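Glucanase (Klebsiella pneumoniae, PDB 5GY3) probably hydrolyses internal beta-1,4-glucosidic linkages in cellulose, lichenin and cereal beta-glucans, as a family 8 glycoside hydrolase endoglucanase. Local coordinates at residues K82-D87 with P135-F140; P150-F155 with A218-L223. One frame throughout, in Å; residues are numbered along the deposited sequence.

Overall arrangement
Contact 1 (82-87 with 135-140) and contact 2 (150-155 with 218-223) have centres about 16 Å apart and follow one another along the chain, the first closing before the second opens. They meet at Asp87, predicted to be the nucleophile, which lies in the first turn of helix 86-103 in contact 1. Its OD2 lies 3.5 Å from Tyr152 CE1 and 3.7 Å from Arg220 NH2, both of contact 2; the second approach is long and at most weakly ionic. Tyr152 also packs on contact 1 through CE2, 3.6 Å from Pro135 O. Contact 2 is the deeper, its centre about 6 Å from that of the chain against about 14 Å for contact 1.

Contact 1: K82-D87 with P135-F140; sequences KNNASD and PGVKGF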
loop_
_atom_site.group_PDB
_atom_site.type_symbol
_atom_site.label_atom_id
_atom_site.label_comp_id
_atom_site.label_asym_id
_atom_site.label_seq_id
_atom_site.Cartn_x
_atom_site.Cartn_y
_atom_site.Cartn_z
ATOM N N LYS A 82 14.746 7.314 -10.738
ATOM C CA LYS A 82 15.306 7.772 -9.476
ATOM C C LYS A 82 14.253 8.330 -8.522
ATOM O O LYS A 82 14.615 8.919 -7.498
ATOM C CB LYS A 82 16.380 8.828 -9.745
ATOM C CG LYS A 82 17.486 8.337 -10.662
ATOM C CD LYS A 82 18.260 7.199 -10.010
ATOM C CE LYS A 82 19.332 6.651 -10.948
ATOM N NZ LYS A 82 20.013 5.472 -10.337
ATOM N N ASN A 83 12.971 8.139 -8.813
ATOM C CA ASN A 83 11.919 8.620 -7.932
ATOM C C ASN A 83 11.568 7.543 -6.911
ATOM O O ASN A 83 11.876 6.362 -7.082
ATOM C CB ASN A 83 10.675 9.018 -8.731
ATOM C CG ASN A 83 9.829 10.094 -8.037
ATOM O OD1 ASN A 83 10.310 10.863 -7.192
ATOM N ND2 ASN A 83 8.559 10.162 -8.419
ATOM N N ASN A 84 10.920 7.972 -5.836
ATOM C CA ASN A 84 10.435 7.070 -4.805
ATOM C C ASN A 84 8.956 6.794 -5.036
ATOM O O ASN A 84 8.300 7.421 -5.873
ATOM C CB ASN A 84 10.653 7.676 -3.415
ATOM C CG ASN A 84 9.758 8.878 -3.160
ATOM O OD1 ASN A 84 9.883 9.908 -3.832
ATOM N ND2 ASN A 84 8.843 8.753 -2.194
ATOM N N ALA A 85 8.432 5.836 -4.282
ATOM C CA ALA A 85 6.998 5.585 -4.225
ATOM C C ALA A 85 6.628 5.635 -2.751
ATOM O O ALA A 85 7.087 4.800 -1.964
ATOM C CB ALA A 85 6.622 4.242 -4.858
ATOM N N SER A 86 5.828 6.633 -2.370
ATOM C CA SER A 86 5.666 6.930 -0.952
ATOM C C SER A 86 4.995 5.797 -0.190
ATOM O O SER A 86 5.229 5.656 1.020
ATOM C CB SER A 86 4.891 8.232 -0.781
ATOM O OG SER A 86 5.577 9.280 -1.432
ATOM N N ASP A 87 4.157 4.989 -0.850
ATOM C CA ASP A 87 3.590 3.861 -0.122
ATOM C C ASP A 87 4.658 2.821 0.176
ATOM O O ASP A 87 4.645 2.214 1.248
ATOM C CB ASP A 87 2.387 3.249 -0.858
ATOM C CG ASP A 87 2.730 2.626 -2.212
ATOM O OD1 ASP A 87 3.698 3.052 -2.888
ATOM O OD2 ASP A 87 1.971 1.699 -2.613
ATOM N N PRO A 135 2.457 10.985 -4.063
ATOM C CA PRO A 135 2.873 9.608 -4.405
ATOM C C PRO A 135 4.376 9.453 -4.558
ATOM O O PRO A 135 4.875 8.324 -4.489
ATOM C CB PRO A 135 2.163 9.342 -5.739
ATOM C CG PRO A 135 1.005 10.309 -5.768
ATOM C CD PRO A 135 1.506 11.534 -5.044
ATOM N N GLY A 136 5.088 10.546 -4.816
ATOM C CA GLY A 136 6.536 10.547 -4.927
ATOM C C GLY A 136 7.027 11.974 -4.848
ATOM O O GLY A 136 6.251 12.921 -5.019
ATOM N N VAL A 137 8.325 12.123 -4.563
ATOM C CA VAL A 137 8.882 13.463 -4.368
ATOM C C VAL A 137 8.759 14.294 -5.641
ATOM O O VAL A 137 8.477 15.499 -5.586
ATOM C CB VAL A 137 10.344 13.383 -3.888
ATOM C CG1 VAL A 137 10.977 14.775 -3.879
ATOM C CG2 VAL A 137 10.419 12.774 -2.496
ATOM N N LYS A 138 8.950 13.673 -6.805
ATOM C CA LYS A 138 8.863 14.391 -8.073
ATOM C C LYS A 138 7.765 13.812 -8.955
ATOM O O LYS A 138 7.450 12.623 -8.880
ATOM C CB LYS A 138 10.183 14.341 -8.858
ATOM C CG LYS A 138 11.326 15.104 -8.210
ATOM C CD LYS A 138 12.515 15.249 -9.155
ATOM C CE LYS A 138 12.535 14.182 -10.240
ATOM N NZ LYS A 138 12.888 12.829 -9.735
ATOM N N GLY A 139 7.203 14.666 -9.813
ATOM C CA GLY A 139 6.340 14.225 -10.886
ATOM C C GLY A 139 4.854 14.319 -10.614
ATOM O O GLY A 139 4.062 14.141 -11.553
ATOM N N PHE A 140 4.448 14.595 -9.373
ATOM C CA PHE A 140 3.033 14.596 -9.024
ATOM C C PHE A 140 2.523 15.956 -8.588
ATOM O O PHE A 140 1.318 16.094 -8.338
ATOM C CB PHE A 140 2.762 13.561 -7.927
ATOM C CG PHE A 140 3.136 12.179 -8.336
ATOM C CD1 PHE A 140 2.280 11.435 -9.141
ATOM C CD2 PHE A 140 4.360 11.646 -7.975
ATOM C CE1 PHE A 140 2.628 10.151 -9.554
ATOM C CE2 PHE A 140 4.724 10.364 -8.383
ATOM C CZ PHE A 140 3.861 9.622 -9.178
HETATM O O HOH W 1 14.870 11.495 -7.804
#
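Asn83 reaches across to the loop 135-140, where its amide engages the backbone of Lys138, beside the N-terminal end of helix 86-103 in the (alpha/alpha)6 barrel of this family 8 glycoside hydrolase. Ala85 is the N-cap of that helix, and Asp87, the predicted nucleophile, stands in its first turn. With CG anti to the backbone N (chi1 -153°), the Asn83 side chain extends from CB toward the loop. CG comes 3.6 Å from Lys138 O, and there the two branches divide. OD1 accepts a hydrogen bond from Lys138 N at 3.1 Å, with an angle of 158° at the hydrogen. ND2 lies 2.7 Å from Lys138 O, but the bend of 125° at its hydrogen makes that second bond weak. The same ND2 stands obliquely by the Phe140 ring, nearest CE2, while Pro135 CB sits over the centre of one ring face. Both ends of the amide thus meet one residue's backbone, which limits its rotation.

Asn84 serves the preceding residue: its OD1 accepts a nearly straight hydrogen bond from Val137 N at 2.8 Å, and Val137 CG2 packs on the same oxygen. Its ND2 is bonded to Asp89, so the two bonds together fix the rotation of the amide. Lys138, its chain bent at chi3 and chi4, donates from NZ to a water, which in turn donates to Lys82 O. At the helix end Ser86 OG bonds to Leu134 O, whereas Ser86 N donates to Pro135 O at 2.9 Å; Ala85 CA adds a CH...O contact to the same oxygen at 3.5 Å.

Contact 2: P150-F155 with A218-L223; sequences PSYFIF and AIRIPL
Ser151, Ile221 and Arg220 have the most surface buried where the 3-10 turn 150-152 meets the first part of helix 220-228. The backbones are closest at Ser151 and Ile221, whose CA atoms are 5.1 Å apart. Ile221 lies against the turn along its longer branch. Its CG1 is 3.7 Å from Ser151 CA, and the branch runs on, CD1 anti to CA (chi2 169°), until CD1 meets Pro150 CB at 3.8 Å and is equally near the CG of that ring. The methyl thus rests against two carbons of the proline ring, an apolar patch next to the polar one around Ser151.

Ser151 OG is hydrogen-bonded to Asn149 OD1 and lies 2.9 Å from Arg220 NH2, oblique to the guanidinium. A bend at chi3 (-54°) turns the arginine's end back toward the turn. Tyr152 CE1 comes to the guanidinium's edge, near its plane, 4.1 Å from NH2; ring and guanidinium planes are 37° apart, so this is not a parallel stack. A water joins the segments as well, donating to Ser151 O at 2.8 Å and accepting a weak bond from Arg220 NE.

Beyond the two segments, Asp217 lies near NH2 of the arginine and Glu30 near NH1, both as long, weak ion pairs. Tyr152 and Arg220 both flank the predicted nucleophile, and the turn and the helix start that carry them are consistent with the active-site cleft of the (alpha/alpha)6 barrel of family 8 glycoside hydrolases.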
loop_
_atom_site.group_PDB
_atom_site.type_symbol
_atom_site.label_atom_id
_atom_site.label_comp_id
_atom_site.label_asym_id
_atom_site.label_seq_id
_atom_site.Cartn_x
_atom_site.Cartn_y
_atom_site.Cartn_z
ATOM N N PRO A 150 -4.893 7.594 -3.518
ATOM C CA PRO A 150 -5.414 7.370 -2.162
ATOM C C PRO A 150 -5.065 6.013 -1.589
ATOM O O PRO A 150 -5.134 5.851 -0.365
ATOM C CB PRO A 150 -6.938 7.541 -2.322
ATOM C CG PRO A 150 -7.206 7.382 -3.793
ATOM C CD PRO A 150 -5.963 7.965 -4.461
ATOM N N SER A 151 -4.673 5.041 -2.420
ATOM C CA SER A 151 -4.181 3.770 -1.894
ATOM C C SER A 151 -2.801 3.899 -1.254
ATOM O O SER A 151 -2.321 2.928 -0.663
ATOM C CB SER A 151 -4.152 2.709 -2.997
ATOM O OG SER A 151 -2.976 2.762 -3.777
ATOM N N TYR A 152 -2.158 5.066 -1.355
ATOM C CA TYR A 152 -0.943 5.353 -0.595
ATOM C C TYR A 152 -1.240 5.997 0.760
ATOM O O TYR A 152 -0.301 6.297 1.513
ATOM C CB TYR A 152 0.008 6.279 -1.377
ATOM C CG TYR A 152 0.595 5.755 -2.677
ATOM C CD1 TYR A 152 0.036 4.676 -3.351
ATOM C CD2 TYR A 152 1.717 6.360 -3.230
ATOM C CE1 TYR A 152 0.576 4.208 -4.548
ATOM C CE2 TYR A 152 2.264 5.907 -4.434
ATOM C CZ TYR A 152 1.686 4.832 -5.081
ATOM O OH TYR A 152 2.207 4.365 -6.260
ATOM N N PHE A 153 -2.512 6.225 1.094
ATOM C CA PHE A 153 -2.882 6.710 2.433
ATOM C C PHE A 153 -2.950 5.501 3.367
ATOM O O PHE A 153 -4.020 4.965 3.665
ATOM C CB PHE A 153 -4.230 7.432 2.442
ATOM C CG PHE A 153 -4.352 8.624 1.512
ATOM C CD1 PHE A 153 -3.276 9.132 0.798
ATOM C CD2 PHE A 153 -5.592 9.239 1.371
ATOM C CE1 PHE A 153 -3.445 10.232 -0.061
ATOM C CE2 PHE A 153 -5.765 10.339 0.526
ATOM C CZ PHE A 153 -4.689 10.826 -0.188
ATOM N N ILE A 154 -1.791 5.064 3.851
ATOM C CA ILE A 154 -1.709 3.783 4.591
ATOM C C ILE A 154 -2.035 4.097 6.049
ATOM O O ILE A 154 -1.165 4.210 6.918
ATOM C CB ILE A 154 -0.362 3.093 4.398
ATOM C CG1 ILE A 154 -0.087 2.958 2.893
ATOM C CG2 ILE A 154 -0.405 1.699 5.049
ATOM C CD1 ILE A 154 1.206 2.238 2.545
ATOM N N PHE A 155 -3.333 4.199 6.326
ATOM C CA PHE A 155 -3.804 4.628 7.641
ATOM C C PHE A 155 -3.231 3.829 8.810
ATOM O O PHE A 155 -2.845 4.457 9.808
ATOM C CB PHE A 155 -5.341 4.590 7.665
ATOM C CG PHE A 155 -5.972 5.430 6.596
ATOM C CD1 PHE A 155 -5.883 6.814 6.644
ATOM C CD2 PHE A 155 -6.635 4.833 5.536
ATOM C CE1 PHE A 155 -6.464 7.603 5.646
ATOM C CE2 PHE A 155 -7.212 5.614 4.531
ATOM C CZ PHE A 155 -7.131 6.996 4.599
ATOM N N ALA A 218 -6.444 0.934 -6.071
ATOM C CA ALA A 218 -7.512 1.422 -5.201
ATOM C C ALA A 218 -8.079 0.336 -4.297
ATOM O O ALA A 218 -8.540 0.646 -3.188
ATOM C CB ALA A 218 -8.624 2.034 -6.052
ATOM N N ILE A 219 -8.041 -0.928 -4.740
ATOM C CA ILE A 219 -8.583 -2.023 -3.941
ATOM C C ILE A 219 -7.855 -2.165 -2.605
ATOM O O ILE A 219 -8.395 -2.757 -1.667
ATOM C CB ILE A 219 -8.535 -3.327 -4.769
ATOM C CG1 ILE A 219 -9.367 -4.428 -4.104
ATOM C CG2 ILE A 219 -7.095 -3.792 -4.945
ATOM C CD1 ILE A 219 -10.813 -4.027 -3.877
ATOM N N ARG A 220 -6.646 -1.613 -2.469
ATOM C CA ARG A 220 -5.977 -1.644 -1.172
ATOM C C ARG A 220 -6.609 -0.696 -0.157
ATOM O O ARG A 220 -6.344 -0.838 1.042
ATOM C CB ARG A 220 -4.489 -1.311 -1.334
ATOM C CG ARG A 220 -3.730 -2.432 -2.002
ATOM C CD ARG A 220 -2.231 -2.204 -1.953
ATOM N NE ARG A 220 -1.876 -0.898 -2.503
ATOM C CZ ARG A 220 -1.450 -0.693 -3.744
ATOM N NH1 ARG A 220 -1.326 -1.723 -4.573
ATOM N NH2 ARG A 220 -1.143 0.540 -4.151
ATOM N N ILE A 221 -7.423 0.266 -0.607
ATOM C CA ILE A 221 -8.011 1.236 0.319
ATOM C C ILE A 221 -8.884 0.558 1.369
ATOM O O ILE A 221 -8.702 0.830 2.569
ATOM C CB ILE A 221 -8.755 2.330 -0.474
ATOM C CG1 ILE A 221 -7.766 3.100 -1.357
ATOM C CG2 ILE A 221 -9.554 3.285 0.451
ATOM C CD1 ILE A 221 -8.429 4.037 -2.407
ATOM N N PRO A 222 -9.836 -0.313 1.015
ATOM C CA PRO A 222 -10.614 -0.981 2.068
ATOM C C PRO A 222 -9.773 -1.902 2.927
ATOM O O PRO A 222 -10.085 -2.094 4.112
ATOM C CB PRO A 222 -11.689 -1.749 1.286
ATOM C CG PRO A 222 -11.133 -1.878 -0.109
ATOM C CD PRO A 222 -10.358 -0.619 -0.332
ATOM N N LEU A 223 -8.712 -2.483 2.369
ATOM C CA LEU A 223 -7.758 -3.207 3.196
ATOM C C LEU A 223 -7.175 -2.299 4.271
ATOM O O LEU A 223 -7.211 -2.628 5.459
ATOM C CB LEU A 223 -6.648 -3.795 2.327
ATOM C CG LEU A 223 -5.393 -4.302 3.048
ATOM C CD1 LEU A 223 -5.699 -5.492 3.975
ATOM C CD2 LEU A 223 -4.355 -4.696 2.010
HETATM O O HOH W 2 -0.212 1.104 -0.917
#